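Probable fatty acyl-CoA transferase Rv3272 (Mycobacterium tuberculosis, PDB 5YX6) probably takes part in fatty acid metabolism as a family III CoA transferase and binds fatty acyl-CoAs of varying chain length, palmitoyl-CoA most tightly. Local coordinates at residues A[74-79]-A[87-92]; A[275-280]-A[320-325]; A[287-292]-A[303-308]. All blocks are in the same frame, centred on the assembly; numbering follows the deposited sequence.

Contact 1 of 3, residues A[74-79]-A[87-92]; sequences KSVTVD and QQMLRL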
ATOM      1  N   LYS A  74      -6.943   4.245 -23.601  1.00 31.55           N
ATOM      2  CA  LYS A  74      -7.939   4.424 -24.641  1.00 31.04           C
ATOM      3  C   LYS A  74      -9.328   4.211 -24.071  1.00 30.34           C
ATOM      4  O   LYS A  74      -9.477   3.657 -22.982  1.00 31.12           O
ATOM      5  CB  LYS A  74      -7.644   3.493 -25.815  1.00 31.25           C
ATOM      6  CG  LYS A  74      -6.234   3.722 -26.298  1.00 30.18           C
ATOM      7  CD  LYS A  74      -5.903   3.055 -27.601  1.00 34.81           C
ATOM      8  CE  LYS A  74      -4.494   3.455 -28.024  1.00 37.09           C
ATOM      9  NZ  LYS A  74      -4.040   2.766 -29.266  1.00 53.82           N
ATOM     10  N   SER A  75     -10.345   4.661 -24.797  1.00 29.49           N
ATOM     11  CA  SER A  75     -11.708   4.584 -24.297  1.00 28.75           C
ATOM     12  C   SER A  75     -12.716   4.107 -25.332  1.00 31.93           C
ATOM     13  O   SER A  75     -12.707   4.542 -26.490  1.00 31.11           O
ATOM     14  CB  SER A  75     -12.146   5.956 -23.753  1.00 28.23           C
ATOM     15  OG  SER A  75     -13.486   5.929 -23.280  1.00 26.77           O
ATOM     16  N   VAL A  76     -13.575   3.190 -24.902  1.00 26.60           N
ATOM     17  CA  VAL A  76     -14.742   2.829 -25.676  1.00 30.14           C
ATOM     18  C   VAL A  76     -15.938   3.110 -24.782  1.00 35.97           C
ATOM     19  O   VAL A  76     -15.879   2.939 -23.561  1.00 35.06           O
ATOM     20  CB  VAL A  76     -14.733   1.353 -26.183  1.00 30.41           C
ATOM     21  CG1 VAL A  76     -13.492   1.089 -27.030  1.00 27.58           C
ATOM     22  CG2 VAL A  76     -14.838   0.359 -25.033  1.00 30.69           C
ATOM     23  N   THR A  77     -17.009   3.584 -25.398  1.00 37.35           N
ATOM     24  CA  THR A  77     -18.239   3.854 -24.693  1.00 33.51           C
ATOM     25  C   THR A  77     -19.271   2.834 -25.126  1.00 36.99           C
ATOM     26  O   THR A  77     -19.503   2.606 -26.322  1.00 38.33           O
ATOM     27  CB  THR A  77     -18.707   5.296 -24.959  1.00 33.24           C
ATOM     28  OG1 THR A  77     -18.538   6.070 -23.762  1.00 44.93           O
ATOM     29  CG2 THR A  77     -20.164   5.351 -25.404  1.00 46.12           C
ATOM     30  N   VAL A  78     -19.869   2.188 -24.138  1.00 35.82           N
ATOM     31  CA  VAL A  78     -20.792   1.111 -24.420  1.00 42.98           C
ATOM     32  C   VAL A  78     -21.826   0.957 -23.302  1.00 44.16           C
ATOM     33  O   VAL A  78     -21.522   1.201 -22.135  1.00 40.98           O
ATOM     34  CB  VAL A  78     -19.981  -0.192 -24.620  1.00 40.93           C
ATOM     35  CG1 VAL A  78     -20.324  -1.238 -23.576  1.00 41.43           C
ATOM     36  CG2 VAL A  78     -20.127  -0.718 -26.037  1.00 44.50           C
ATOM     37  N   ASP A  79     -23.040   0.547 -23.665  1.00 44.36           N
ATOM     38  CA  ASP A  79     -24.082   0.217 -22.689  1.00 49.25           C
ATOM     39  C   ASP A  79     -24.149  -1.293 -22.517  1.00 48.03           C
ATOM     40  O   ASP A  79     -24.703  -1.988 -23.366  1.00 49.15           O
ATOM     41  CB  ASP A  79     -25.447   0.756 -23.122  1.00 52.90           C
ATOM     42  CG  ASP A  79     -26.573   0.372 -22.150  1.00 62.99           C
ATOM     43  OD1 ASP A  79     -26.287  -0.160 -21.051  1.00 62.54           O
ATOM     44  OD2 ASP A  79     -27.755   0.602 -22.486  1.00 65.47           O
ATOM     45  N   GLN A  87     -21.876  -8.394 -27.459  1.00 39.78           N
ATOM     46  CA  GLN A  87     -21.162  -8.990 -28.577  1.00 41.87           C
ATOM     47  C   GLN A  87     -19.881  -8.242 -28.928  1.00 41.02           C
ATOM     48  O   GLN A  87     -18.881  -8.854 -29.299  1.00 41.20           O
ATOM     49  CB  GLN A  87     -22.068  -9.072 -29.802  1.00 47.58           C
ATOM     50  CG  GLN A  87     -23.143 -10.135 -29.680  1.00 50.69           C
ATOM     51  CD  GLN A  87     -22.559 -11.504 -29.372  1.00 52.43           C
ATOM     52  OE1 GLN A  87     -22.996 -12.179 -28.435  1.00 52.18           O
ATOM     53  NE2 GLN A  87     -21.553 -11.912 -30.146  1.00 46.96           N
ATOM     54  N   GLN A  88     -19.918  -6.920 -28.839  1.00 39.41           N
ATOM     55  CA  GLN A  88     -18.733  -6.112 -29.097  1.00 40.68           C
ATOM     56  C   GLN A  88     -17.646  -6.396 -28.057  1.00 39.45           C
ATOM     57  O   GLN A  88     -16.461  -6.514 -28.386  1.00 36.56           O
ATOM     58  CB  GLN A  88     -19.103  -4.632 -29.086  1.00 42.62           C
ATOM     59  CG  GLN A  88     -19.797  -4.177 -30.348  1.00 38.70           C
ATOM     60  CD  GLN A  88     -20.406  -2.805 -30.205  1.00 39.14           C
ATOM     61  OE1 GLN A  88     -20.630  -2.324 -29.095  1.00 44.23           O
ATOM     62  NE2 GLN A  88     -20.692  -2.168 -31.327  1.00 38.94           N
ATOM     63  N   MET A  89     -18.076  -6.547 -26.809  1.00 35.56           N
ATOM     64  CA  MET A  89     -17.178  -6.832 -25.707  1.00 33.47           C
ATOM     65  C   MET A  89     -16.597  -8.228 -25.825  1.00 37.00           C
ATOM     66  O   MET A  89     -15.441  -8.449 -25.467  1.00 34.65           O
ATOM     67  CB  MET A  89     -17.906  -6.669 -24.374  1.00 33.04           C
ATOM     68  CG  MET A  89     -18.192  -5.215 -23.988  1.00 39.09           C
ATOM     69  SD  MET A  89     -16.727  -4.159 -23.938  1.00 44.56           S
ATOM     70  CE  MET A  89     -16.734  -3.410 -25.572  1.00 34.73           C
ATOM     71  N   LEU A  90     -17.405  -9.172 -26.302  1.00 37.17           N
ATOM     72  CA  LEU A  90     -16.926 -10.534 -26.511  1.00 37.65           C
ATOM     73  C   LEU A  90     -15.881 -10.561 -27.620  1.00 37.68           C
ATOM     74  O   LEU A  90     -14.864 -11.236 -27.501  1.00 41.89           O
ATOM     75  CB  LEU A  90     -18.080 -11.488 -26.836  1.00 41.65           C
ATOM     76  CG  LEU A  90     -19.061 -11.804 -25.703  1.00 38.48           C
ATOM     77  CD1 LEU A  90     -20.308 -12.472 -26.238  1.00 33.55           C
ATOM     78  CD2 LEU A  90     -18.417 -12.677 -24.655  1.00 37.61           C
ATOM     79  N   ARG A  91     -16.122  -9.812 -28.689  1.00 34.41           N
ATOM     80  CA  ARG A  91     -15.165  -9.746 -29.786  1.00 39.50           C
ATOM     81  C   ARG A  91     -13.898  -9.007 -29.376  1.00 38.48           C
ATOM     82  O   ARG A  91     -12.798  -9.387 -29.769  1.00 36.91           O
ATOM     83  CB  ARG A  91     -15.785  -9.078 -31.012  1.00 41.69           C
ATOM     84  CG  ARG A  91     -16.801  -9.954 -31.716  1.00 49.73           C
ATOM     85  CD  ARG A  91     -17.315  -9.300 -32.983  1.00 53.84           C
ATOM     86  NE  ARG A  91     -18.759  -9.454 -33.100  1.00 62.52           N
ATOM     87  CZ  ARG A  91     -19.633  -8.457 -32.973  1.00 65.62           C
ATOM     88  NH1 ARG A  91     -19.214  -7.218 -32.727  1.00 57.65           N
ATOM     89  NH2 ARG A  91     -20.931  -8.700 -33.096  1.00 70.40           N
ATOM     90  N   LEU A  92     -14.061  -7.941 -28.599  1.00 31.54           N
ATOM     91  CA  LEU A  92     -12.922  -7.181 -28.122  1.00 34.35           C
ATOM     92  C   LEU A  92     -12.082  -8.047 -27.167  1.00 35.01           C
ATOM     93  O   LEU A  92     -10.855  -8.018 -27.211  1.00 38.17           O
ATOM     94  CB  LEU A  92     -13.386  -5.887 -27.448  1.00 32.12           C
ATOM     95  CG  LEU A  92     -12.333  -4.851 -27.063  1.00 33.47           C
ATOM     96  CD1 LEU A  92     -11.350  -4.633 -28.199  1.00 30.05           C
ATOM     97  CD2 LEU A  92     -12.992  -3.535 -26.650  1.00 30.54           C
TER
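The flat amide of Gln88 meets Val78 at its oxygen end, not over a face: Gln88 OE1 lies 3.5 Å from Val78 CG2. The contact is van der Waals, since a methyl offers no polar hydrogen. The other flat group here, the Arg91 guanidinium, has Gln87 O over one face, toward the rim. This is a beta-alpha unit of the Rossmann fold domain. Strand 74-77 is the outermost strand of the parallel sheet on its side. Helix 83-94 then leads across to strand 98-101, a beta-alpha-beta crossover that passes over strands 37-42 and 14-17.

Gln88 runs extended beyond CG, and its side chain slides past that of Val78 in the opposite direction. Val76 and Val78 both point toward the helix, where Met89 fills the apolar part of the interface. Its chain bends at chi2, -56°, and with chi3 near 95° the terminal methyl ends on the strand side. Val41 of the neighbouring strand also touches Met89. Phe390 of helix 387-390 packs on Val76 and Leu92. No hydrogen bond joins the two segments. Met89 CE faces both valines, 4.3 Å from Val76 CG2 and 4.4 Å from Val78 CG2.

Contact 2 of 3, residues A[275-280]-A[320-325]; sequences CYLIGR and QLLQAN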
ATOM      1  N   CYS A 275      21.575  11.012  23.527  1.00 29.60           N
ATOM      2  CA  CYS A 275      21.778  11.584  24.856  1.00 32.38           C
ATOM      3  C   CYS A 275      22.904  12.620  24.902  1.00 34.20           C
ATOM      4  O   CYS A 275      22.749  13.680  25.509  1.00 30.77           O
ATOM      5  CB  CYS A 275      22.073  10.485  25.868  1.00 34.37           C
ATOM      6  SG  CYS A 275      20.699   9.363  26.134  1.00 35.72           S
ATOM      7  N   TYR A 276      24.029  12.335  24.254  1.00 32.03           N
ATOM      8  CA  TYR A 276      25.126  13.296  24.269  1.00 28.84           C
ATOM      9  C   TYR A 276      24.752  14.536  23.462  1.00 32.86           C
ATOM     10  O   TYR A 276      25.098  15.653  23.843  1.00 34.68           O
ATOM     11  CB  TYR A 276      26.429  12.680  23.734  1.00 31.70           C
ATOM     12  CG  TYR A 276      26.987  11.591  24.630  1.00 31.18           C
ATOM     13  CD1 TYR A 276      27.556  11.887  25.871  1.00 33.97           C
ATOM     14  CD2 TYR A 276      26.947  10.262  24.231  1.00 32.32           C
ATOM     15  CE1 TYR A 276      28.050  10.871  26.697  1.00 33.59           C
ATOM     16  CE2 TYR A 276      27.437   9.248  25.040  1.00 32.75           C
ATOM     17  CZ  TYR A 276      27.989   9.553  26.267  1.00 34.55           C
ATOM     18  OH  TYR A 276      28.469   8.523  27.046  1.00 37.57           O
ATOM     19  N   LEU A 277      24.059  14.340  22.341  1.00 33.08           N
ATOM     20  CA  LEU A 277      23.739  15.453  21.439  1.00 31.65           C
ATOM     21  C   LEU A 277      22.750  16.461  22.025  1.00 28.54           C
ATOM     22  O   LEU A 277      22.815  17.642  21.705  1.00 27.70           O
ATOM     23  CB  LEU A 277      23.193  14.925  20.099  1.00 36.07           C
ATOM     24  CG  LEU A 277      24.229  14.290  19.162  1.00 36.16           C
ATOM     25  CD1 LEU A 277      23.578  13.692  17.922  1.00 34.49           C
ATOM     26  CD2 LEU A 277      25.306  15.301  18.775  1.00 34.81           C
ATOM     27  N   ILE A 278      21.833  15.995  22.870  1.00 28.08           N
ATOM     28  CA  ILE A 278      20.856  16.878  23.509  1.00 33.35           C
ATOM     29  C   ILE A 278      21.346  17.418  24.850  1.00 36.00           C
ATOM     30  O   ILE A 278      20.585  18.044  25.592  1.00 39.67           O
ATOM     31  CB  ILE A 278      19.514  16.164  23.748  1.00 31.44           C
ATOM     32  CG1 ILE A 278      19.711  15.019  24.739  1.00 28.52           C
ATOM     33  CG2 ILE A 278      18.935  15.665  22.434  1.00 34.48           C
ATOM     34  CD1 ILE A 278      18.461  14.280  25.081  1.00 33.74           C
ATOM     35  N   GLY A 279      22.605  17.143  25.176  1.00 36.40           N
ATOM     36  CA  GLY A 279      23.204  17.656  26.392  1.00 34.01           C
ATOM     37  C   GLY A 279      22.766  16.910  27.635  1.00 34.82           C
ATOM     38  O   GLY A 279      22.610  17.507  28.693  1.00 38.25           O
ATOM     39  N   ARG A 280      22.532  15.610  27.517  1.00 33.38           N
ATOM     40  CA  ARG A 280      22.079  14.839  28.671  1.00 35.43           C
ATOM     41  C   ARG A 280      22.803  13.499  28.840  1.00 39.18           C
ATOM     42  O   ARG A 280      22.177  12.437  28.759  1.00 39.95           O
ATOM     43  CB  ARG A 280      20.565  14.609  28.584  1.00 40.36           C
ATOM     44  CG  ARG A 280      19.720  15.890  28.656  1.00 39.69           C
ATOM     45  CD  ARG A 280      19.741  16.511  30.071  1.00 40.30           C
ATOM     46  NE  ARG A 280      19.455  15.496  31.082  1.00 39.93           N
ATOM     47  CZ  ARG A 280      18.234  15.213  31.526  1.00 47.03           C
ATOM     48  NH1 ARG A 280      17.175  15.883  31.062  1.00 37.20           N
ATOM     49  NH2 ARG A 280      18.071  14.257  32.435  1.00 41.88           N
ATOM     50  N   GLN A 320      18.496  19.386  11.810  1.00 32.42           N
ATOM     51  CA  GLN A 320      19.798  19.661  11.233  1.00 33.02           C
ATOM     52  C   GLN A 320      20.934  19.009  12.034  1.00 36.28           C
ATOM     53  O   GLN A 320      21.853  18.434  11.459  1.00 37.04           O
ATOM     54  CB  GLN A 320      20.008  21.167  11.133  1.00 38.37           C
ATOM     55  CG  GLN A 320      21.346  21.569  10.546  1.00 47.10           C
ATOM     56  CD  GLN A 320      21.314  22.966   9.954  1.00 66.02           C
ATOM     57  OE1 GLN A 320      20.277  23.640   9.977  1.00 68.71           O
ATOM     58  NE2 GLN A 320      22.449  23.410   9.416  1.00 62.26           N
ATOM     59  N   LEU A 321      20.872  19.100  13.360  1.00 37.44           N
ATOM     60  CA  LEU A 321      21.934  18.562  14.206  1.00 32.45           C
ATOM     61  C   LEU A 321      21.930  17.035  14.237  1.00 29.70           C
ATOM     62  O   LEU A 321      22.970  16.393  14.134  1.00 33.07           O
ATOM     63  CB  LEU A 321      21.808  19.100  15.635  1.00 25.09           C
ATOM     64  CG  LEU A 321      22.828  18.540  16.634  1.00 33.26           C
ATOM     65  CD1 LEU A 321      24.246  18.988  16.276  1.00 27.91           C
ATOM     66  CD2 LEU A 321      22.487  18.924  18.062  1.00 33.39           C
ATOM     67  N   LEU A 322      20.751  16.456  14.396  1.00 30.02           N
ATOM     68  CA  LEU A 322      20.643  15.017  14.540  1.00 30.26           C
ATOM     69  C   LEU A 322      20.957  14.288  13.231  1.00 35.00           C
ATOM     70  O   LEU A 322      21.532  13.197  13.248  1.00 34.16           O
ATOM     71  CB  LEU A 322      19.262  14.645  15.048  1.00 32.10           C
ATOM     72  CG  LEU A 322      19.064  14.472  16.554  1.00 32.68           C
ATOM     73  CD1 LEU A 322      19.901  15.435  17.367  1.00 34.35           C
ATOM     74  CD2 LEU A 322      17.615  14.674  16.868  1.00 25.70           C
ATOM     75  N   GLN A 323      20.593  14.888  12.100  1.00 31.00           N
ATOM     76  CA  GLN A 323      20.869  14.262  10.811  1.00 34.20           C
ATOM     77  C   GLN A 323      22.358  14.350  10.477  1.00 33.73           C
ATOM     78  O   GLN A 323      22.931  13.418   9.915  1.00 32.35           O
ATOM     79  CB  GLN A 323      20.029  14.903   9.695  1.00 33.32           C
ATOM     80  CG  GLN A 323      18.561  14.482   9.709  1.00 33.41           C
ATOM     81  CD  GLN A 323      17.754  15.027   8.523  1.00 35.94           C
ATOM     82  OE1 GLN A 323      18.263  15.786   7.694  1.00 32.76           O
ATOM     83  NE2 GLN A 323      16.491  14.642   8.451  1.00 27.26           N
ATOM     84  N   ALA A 324      22.996  15.455  10.849  1.00 32.06           N
ATOM     85  CA  ALA A 324      24.420  15.610  10.573  1.00 33.67           C
ATOM     86  C   ALA A 324      25.229  14.555  11.324  1.00 33.16           C
ATOM     87  O   ALA A 324      26.349  14.249  10.949  1.00 37.52           O
ATOM     88  CB  ALA A 324      24.894  17.013  10.933  1.00 30.85           C
ATOM     89  N   ASN A 325      24.644  13.993  12.374  1.00 34.19           N
ATOM     90  CA  ASN A 325      25.298  12.959  13.160  1.00 28.19           C
ATOM     91  C   ASN A 325      24.697  11.585  12.934  1.00 31.79           C
ATOM     92  O   ASN A 325      24.880  10.679  13.743  1.00 32.36           O
ATOM     93  CB  ASN A 325      25.232  13.312  14.645  1.00 34.96           C
ATOM     94  CG  ASN A 325      26.213  14.404  15.025  1.00 38.75           C
ATOM     95  OD1 ASN A 325      25.967  15.598  14.819  1.00 34.67           O
ATOM     96  ND2 ASN A 325      27.342  13.995  15.586  1.00 41.69           N
TER
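Leu277 reaches from the last turn of helix 268-277 to Leu321 and Leu322 in the last turn of helix 315-324 and to Asn325 just beyond it. The first helix closes with a Schellman motif. Arg280 N bonds to Cys275 O at 2.8 Å and Gly279 N to Tyr276 O at 3.2 Å. Gly279 is the C-prime residue, and its positive phi suits glycine. The two helices belong to the lobe away from the parallel Rossmann sheet, probably the small domain.

Leu277 does most of the touching. With chi1 at -74°, its CG lies beside the backbone N, and the forked end points across to the other helix. The fork crosses the Asn325 side chain obliquely. Leu277 CD1 is 3.7 Å from Asn325 CB, and Leu277 CD2 is 4.0 Å from Asn325 CG. One methyl thus rests on the root of the asparagine and the other on the start of its amide.

Leu322 comes in beside this pair, and its CD1 ends 4.1 Å from Leu277 CD1. Leu327 touches both leucines, and Ile261 and Ile263 of strand 260-264 also pack on Leu322. These neighbours extend the apolar packing around Leu322, which is buried, while Leu277 is partly exposed. Ile278 turns its end away from helix 315-324 and packs on helix 299-310 instead. Lys273 NZ gives a hydrogen bond to Asn325 O, a polar link from helix 268-277 to the residue that follows helix 315-324. On a different side of helix 315-324, Gln323 packs on Arg142 of the second subunit.

Leu321 takes another conformation, with CG anti to the backbone N at chi1 177°. This helps bring a methyl up to the partner backbone in a van der Waals contact: Leu321 CD2 lies 3.9 Å from Leu277 O.

Contact 3 of 3, residues A[287-292]-A[303-308]; sequences QRFAEQ and TAELEL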
ATOM      1  N   GLN A 287      19.406   4.343  35.499  1.00 58.16           N
ATOM      2  CA  GLN A 287      18.879   2.979  35.590  1.00 54.79           C
ATOM      3  C   GLN A 287      17.472   2.829  34.997  1.00 58.05           C
ATOM      4  O   GLN A 287      17.027   1.718  34.713  1.00 57.92           O
ATOM      5  CB  GLN A 287      18.872   2.519  37.051  1.00 56.24           C
ATOM      6  N   ARG A 288      16.780   3.946  34.802  1.00 56.71           N
ATOM      7  CA  ARG A 288      15.449   3.925  34.202  1.00 53.80           C
ATOM      8  C   ARG A 288      15.485   3.779  32.684  1.00 58.82           C
ATOM      9  O   ARG A 288      14.502   3.344  32.073  1.00 53.66           O
ATOM     10  CB  ARG A 288      14.675   5.184  34.609  1.00 51.56           C
ATOM     11  CG  ARG A 288      14.511   5.230  36.111  1.00 55.76           C
ATOM     12  CD  ARG A 288      13.844   6.462  36.690  1.00 58.11           C
ATOM     13  NE  ARG A 288      13.467   7.524  35.762  1.00 54.45           N
ATOM     14  CZ  ARG A 288      14.167   8.642  35.597  1.00 58.04           C
ATOM     15  NH1 ARG A 288      15.301   8.815  36.259  1.00 61.63           N
ATOM     16  NH2 ARG A 288      13.747   9.582  34.766  1.00 59.34           N
ATOM     17  N   PHE A 289      16.608   4.162  32.078  1.00 55.30           N
ATOM     18  CA  PHE A 289      16.684   4.246  30.628  1.00 51.11           C
ATOM     19  C   PHE A 289      17.883   3.523  30.004  1.00 57.31           C
ATOM     20  O   PHE A 289      17.976   3.430  28.776  1.00 54.25           O
ATOM     21  CB  PHE A 289      16.732   5.710  30.200  1.00 44.97           C
ATOM     22  CG  PHE A 289      15.678   6.561  30.827  1.00 48.43           C
ATOM     23  CD1 PHE A 289      14.341   6.242  30.692  1.00 50.67           C
ATOM     24  CD2 PHE A 289      16.022   7.699  31.532  1.00 50.92           C
ATOM     25  CE1 PHE A 289      13.370   7.033  31.263  1.00 51.36           C
ATOM     26  CE2 PHE A 289      15.056   8.495  32.100  1.00 47.76           C
ATOM     27  CZ  PHE A 289      13.727   8.161  31.965  1.00 50.28           C
ATOM     28  N   ALA A 290      18.778   2.987  30.827  1.00 59.48           N
ATOM     29  CA  ALA A 290      20.057   2.491  30.313  1.00 57.41           C
ATOM     30  C   ALA A 290      19.903   1.302  29.357  1.00 58.72           C
ATOM     31  O   ALA A 290      20.574   1.244  28.329  1.00 56.94           O
ATOM     32  CB  ALA A 290      20.976   2.122  31.468  1.00 56.85           C
ATOM     33  N   GLU A 291      19.019   0.364  29.689  1.00 61.67           N
ATOM     34  CA  GLU A 291      18.721  -0.752  28.792  1.00 60.65           C
ATOM     35  C   GLU A 291      17.435  -0.451  28.023  1.00 60.06           C
ATOM     36  O   GLU A 291      16.590   0.307  28.501  1.00 62.27           O
ATOM     37  CB  GLU A 291      18.599  -2.067  29.569  1.00 54.45           C
ATOM     38  N   GLN A 292      17.290  -1.033  26.837  1.00 57.93           N
ATOM     39  CA  GLN A 292      16.154  -0.721  25.969  1.00 56.83           C
ATOM     40  C   GLN A 292      14.815  -1.169  26.547  1.00 64.06           C
ATOM     41  O   GLN A 292      13.799  -0.499  26.357  1.00 64.91           O
ATOM     42  CB  GLN A 292      16.334  -1.331  24.582  1.00 56.26           C
ATOM     43  CG  GLN A 292      15.222  -0.920  23.625  1.00 60.34           C
ATOM     44  CD  GLN A 292      15.529  -1.254  22.181  1.00 70.25           C
ATOM     45  OE1 GLN A 292      16.695  -1.364  21.784  1.00 68.68           O
ATOM     46  NE2 GLN A 292      14.478  -1.408  21.377  1.00 69.10           N
ATOM     47  N   THR A 303      10.021  10.372  27.629  1.00 38.86           N
ATOM     48  CA  THR A 303       9.597  11.484  26.773  1.00 37.71           C
ATOM     49  C   THR A 303       9.645  12.791  27.556  1.00 41.41           C
ATOM     50  O   THR A 303       9.904  13.860  26.993  1.00 42.76           O
ATOM     51  CB  THR A 303       8.185  11.273  26.160  1.00 42.54           C
ATOM     52  OG1 THR A 303       7.389  12.458  26.323  1.00 36.38           O
ATOM     53  CG2 THR A 303       7.494  10.106  26.799  1.00 42.31           C
ATOM     54  N   ALA A 304       9.368  12.705  28.853  1.00 44.72           N
ATOM     55  CA  ALA A 304       9.437  13.872  29.721  1.00 43.29           C
ATOM     56  C   ALA A 304      10.855  14.421  29.797  1.00 38.26           C
ATOM     57  O   ALA A 304      11.081  15.626  29.641  1.00 37.13           O
ATOM     58  CB  ALA A 304       8.948  13.518  31.107  1.00 47.35           C
ATOM     59  N   GLU A 305      11.813  13.528  30.016  1.00 41.97           N
ATOM     60  CA  GLU A 305      13.217  13.933  30.107  1.00 38.40           C
ATOM     61  C   GLU A 305      13.715  14.490  28.776  1.00 37.82           C
ATOM     62  O   GLU A 305      14.415  15.496  28.742  1.00 31.00           O
ATOM     63  CB  GLU A 305      14.083  12.763  30.568  1.00 40.23           C
ATOM     64  CG  GLU A 305      13.740  12.268  31.978  1.00 50.66           C
ATOM     65  CD  GLU A 305      14.123  13.247  33.097  1.00 60.58           C
ATOM     66  OE1 GLU A 305      14.889  14.207  32.837  1.00 57.34           O
ATOM     67  OE2 GLU A 305      13.643  13.050  34.243  1.00 61.46           O
ATOM     68  N   LEU A 306      13.329  13.847  27.673  1.00 40.87           N
ATOM     69  CA  LEU A 306      13.774  14.286  26.355  1.00 36.08           C
ATOM     70  C   LEU A 306      13.230  15.670  26.026  1.00 34.42           C
ATOM     71  O   LEU A 306      13.958  16.534  25.541  1.00 36.03           O
ATOM     72  CB  LEU A 306      13.354  13.278  25.280  1.00 36.24           C
ATOM     73  CG  LEU A 306      14.019  11.902  25.401  1.00 36.81           C
ATOM     74  CD1 LEU A 306      13.486  10.917  24.362  1.00 35.02           C
ATOM     75  CD2 LEU A 306      15.534  12.027  25.304  1.00 39.86           C
ATOM     76  N   GLU A 307      11.956  15.894  26.320  1.00 32.87           N
ATOM     77  CA  GLU A 307      11.344  17.168  25.972  1.00 37.16           C
ATOM     78  C   GLU A 307      11.891  18.315  26.832  1.00 35.47           C
ATOM     79  O   GLU A 307      12.034  19.439  26.344  1.00 34.26           O
ATOM     80  CB  GLU A 307       9.814  17.069  26.066  1.00 38.75           C
ATOM     81  CG  GLU A 307       9.225  16.143  24.983  1.00 45.39           C
ATOM     82  CD  GLU A 307       7.696  16.161  24.899  1.00 48.34           C
ATOM     83  OE1 GLU A 307       7.026  16.281  25.949  1.00 54.41           O
ATOM     84  OE2 GLU A 307       7.165  16.055  23.769  1.00 45.84           O
ATOM     85  N   LEU A 308      12.219  18.038  28.095  1.00 33.62           N
ATOM     86  CA  LEU A 308      12.951  19.024  28.903  1.00 35.72           C
ATOM     87  C   LEU A 308      14.226  19.460  28.187  1.00 34.24           C
ATOM     88  O   LEU A 308      14.525  20.648  28.096  1.00 33.06           O
ATOM     89  CB  LEU A 308      13.286  18.470  30.291  1.00 35.99           C
ATOM     90  CG  LEU A 308      12.109  18.444  31.279  1.00 39.92           C
ATOM     91  CD1 LEU A 308      12.494  17.753  32.579  1.00 46.65           C
ATOM     92  CD2 LEU A 308      11.569  19.841  31.550  1.00 36.93           C
TER
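A long salt bridge and a patch of side-chain packing join Arg288 and Phe289 to Glu305. They link the loop between helices 282-285 and 292-297 to the middle of helix 299-310. Arg288 NH2 is 3.5 Å from Glu305 OE2. The carboxylate oxygen lies at the edge of the guanidinium, near its plane, but the planes of the two groups are 62° apart, and the pair makes no hydrogen bond. Arg288 bends at chi3, which is nearly eclipsed at -3°, and its NH2 ends at the helix. Its stronger partner is Asp286, whose OD2 forms a salt bridge with Arg288 NH1.

The segments lie in the helical part of the lobe remote from the Rossmann sheet. Segment 287-292 turns the chain between two short helices, and Glu291 holds the N-cap position of the second. Phe289 is buried, with Arg288 CB 3.9 Å above the centre of one ring face. Glu301 and Leu302 of helix 299-310 also touch the ring.

Glu305 folds at chi2, -70°. Its CG lies 4.0 Å from Phe289 CE2 and 3.9 Å from Arg288 NH2. The carboxylate is shared: OE1 is taken by Arg280, while OE2 faces Arg288. A benzamidine, probably picked up from the crystallisation solution, lies about 5 Å from the Glu305 side chain.

Contact 1 comes first along the chain, at one edge of the Rossmann sheet. Contacts 2 and 3 lie on the opposite side of the chain's centre. Their nearest atoms are about 41 Å and 50 Å from contact 1. Contact 3 is nested in the loop closed by contact 2, and their centres are about 15 Å apart. Helix 299-310 of contact 3 leads directly into helix 315-324 of contact 2. The two contacts touch: Arg280 NH2 is 3.2 Å from Glu305 OE1, and Ile278 CD1 is 3.7 Å from Leu306 CD2. Together they join neighbouring helices of one lobe. Contact 1 lies in the Rossmann domain, contacts 2 and 3 probably in the small domain; a flexible linker connects the two domains.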